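Local coordinates for protein caltubin, EF-hand (Lymnaea stagnalis, PDB 6VAN) that binds divalent metal ions in its EF-hand loops and is probably a calcium-binding protein in the snail, at residues K9-F12 with I13-L16. Residues are numbered along the deposited sequence; the frame is centred on the assembly and turned at random. Where two conformers were deposited one is given.
Sequences KERF and IRWL
Four i to i+4 hydrogen bonds tie Lys-9 through Phe-12 to Ile-13 through Leu-16, from a nearly straight one (172° at the hydrogen), Ile-13 N to Lys-9 O, to the more bent Trp-15 N to Arg-11 O. The last of them, Leu-16 N to Phe-12 O at 2.8 Å, lies next to the metal loop. On the outer face Glu-10 and Arg-14 form a long salt bridge, OE1 to NH2 at 3.4 Å. Their flat groups stand 78° apart and OE2 lies over one face of the guanidinium, so charge alone draws them together and no N-H is aimed at OE1. Bends at chi2 and chi3 of Arg-14 bring its guanidinium back toward Glu-10. On the neighbouring flank of the helix, the Lys-9 chain runs against Ile-13, CD to CD1 at 3.8 Å, while NZ of Lys-9 is hydrogen-bonded to OD1 of Asn-20. On the buried side, CG of Phe-12 anti to the backbone N (chi1 -171°) swings the ring beside its own carbonyl carbon and turns one face to Leu-16, whose CD1 is 3.9 Å from CE1 and whose CB is offset toward the rim. Phe-62 and Tyr-66 of helix 62-71 also meet this ring. Replacing Phe-12 with an alanine would probably open a gap beneath Leu-16 and leave those two aromatics without their partner. This is the C-terminal end of the entering helix of an EF-hand, running directly into the strontium-binding loop that begins at Asp-17, with its inner face packed into the core shared with the paired hand.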
loop_
_atom_site.group_PDB
_atom_site.type_symbol
_atom_site.label_atom_id
_atom_site.label_comp_id
_atom_site.label_asym_id
_atom_site.label_seq_id
_atom_site.Cartn_x
_atom_site.Cartn_y
_atom_site.Cartn_z
ATOM N N LYS A 9 5.997 -2.497 14.943
ATOM C CA LYS A 9 4.844 -2.665 15.848
ATOM C C LYS A 9 4.021 -1.374 15.902
ATOM O O LYS A 9 2.789 -1.467 15.785
ATOM C CB LYS A 9 5.301 -3.064 17.246
ATOM C CG LYS A 9 4.169 -3.148 18.270
ATOM C CD LYS A 9 2.934 -3.914 17.789
ATOM C CE LYS A 9 2.915 -5.367 18.203
ATOM N NZ LYS A 9 2.588 -5.539 19.646
ATOM N N GLU A 10 4.654 -0.212 16.074
ATOM C CA GLU A 10 3.938 1.094 16.180
ATOM C C GLU A 10 3.137 1.321 14.893
ATOM O O GLU A 10 2.016 1.848 14.981
ATOM C CB GLU A 10 4.915 2.241 16.439
ATOM C CG GLU A 10 4.241 3.567 16.771
ATOM C CD GLU A 10 3.771 4.395 15.585
ATOM O OE1 GLU A 10 4.277 4.183 14.462
ATOM O OE2 GLU A 10 2.889 5.256 15.789
ATOM N N ARG A 11 3.699 0.948 13.746
ATOM C CA ARG A 11 3.055 1.073 12.412
ATOM C C ARG A 11 1.863 0.133 12.304
ATOM O O ARG A 11 0.832 0.545 11.720
ATOM C CB ARG A 11 4.011 0.654 11.301
ATOM C CG ARG A 11 4.980 1.725 10.847
ATOM C CD ARG A 11 5.344 1.370 9.427
ATOM N NE ARG A 11 6.645 0.756 9.248
ATOM C CZ ARG A 11 6.933 -0.116 8.283
ATOM N NH1 ARG A 11 8.156 -0.610 8.177
ATOM N NH2 ARG A 11 5.999 -0.499 7.427
ATOM N N PHE A 12 2.029 -1.107 12.753
ATOM C CA PHE A 12 0.988 -2.159 12.710
ATOM C C PHE A 12 -0.205 -1.676 13.533
ATOM O O PHE A 12 -1.337 -1.757 13.022
ATOM C CB PHE A 12 1.526 -3.507 13.196
ATOM C CG PHE A 12 0.590 -4.670 12.968
ATOM C CD1 PHE A 12 0.464 -5.246 11.715
ATOM C CD2 PHE A 12 -0.167 -5.192 14.007
ATOM C CE1 PHE A 12 -0.390 -6.320 11.505
ATOM C CE2 PHE A 12 -1.026 -6.257 13.792
ATOM C CZ PHE A 12 -1.131 -6.828 12.548
ATOM N N ILE A 13 0.041 -1.174 14.737
ATOM C CA ILE A 13 -1.014 -0.597 15.631
ATOM C C ILE A 13 -1.721 0.542 14.892
ATOM O O ILE A 13 -2.959 0.464 14.729
ATOM C CB ILE A 13 -0.415 -0.125 16.963
ATOM C CG1 ILE A 13 -0.066 -1.313 17.854
ATOM C CG2 ILE A 13 -1.354 0.859 17.660
ATOM C CD1 ILE A 13 0.868 -0.972 18.988
ATOM N N ARG A 14 -0.963 1.536 14.433
ATOM C CA ARG A 14 -1.502 2.822 13.916
ATOM C C ARG A 14 -2.305 2.627 12.615
ATOM O O ARG A 14 -3.222 3.451 12.380
ATOM C CB ARG A 14 -0.362 3.825 13.727
ATOM C CG ARG A 14 -0.811 5.224 13.318
ATOM C CD ARG A 14 -0.543 5.541 11.855
ATOM N NE ARG A 14 0.772 5.061 11.456
ATOM C CZ ARG A 14 1.935 5.611 11.810
ATOM N NH1 ARG A 14 1.968 6.701 12.563
ATOM N NH2 ARG A 14 3.071 5.060 11.406
ATOM N N TRP A 15 -1.969 1.605 11.806
ATOM C CA TRP A 15 -2.579 1.323 10.471
ATOM C C TRP A 15 -3.629 0.208 10.559
ATOM O O TRP A 15 -4.749 0.440 10.076
ATOM C CB TRP A 15 -1.513 0.941 9.432
ATOM C CG TRP A 15 -0.674 2.073 8.923
ATOM C CD1 TRP A 15 0.624 2.001 8.511
ATOM C CD2 TRP A 15 -1.066 3.451 8.771
ATOM N NE1 TRP A 15 1.068 3.233 8.114
ATOM C CE2 TRP A 15 0.055 4.143 8.261
ATOM C CE3 TRP A 15 -2.245 4.166 9.015
ATOM C CZ2 TRP A 15 0.027 5.512 7.997
ATOM C CZ3 TRP A 15 -2.269 5.518 8.758
ATOM C CH2 TRP A 15 -1.147 6.180 8.252
ATOM N N LEU A 16 -3.254 -0.961 11.105
ATOM C CA LEU A 16 -3.952 -2.259 10.877
ATOM C C LEU A 16 -4.605 -2.839 12.144
ATOM O O LEU A 16 -5.517 -3.646 11.982
ATOM C CB LEU A 16 -2.932 -3.257 10.315
ATOM C CG LEU A 16 -2.466 -2.998 8.884
ATOM C CD1 LEU A 16 -1.418 -4.015 8.471
ATOM C CD2 LEU A 16 -3.638 -3.028 7.906
#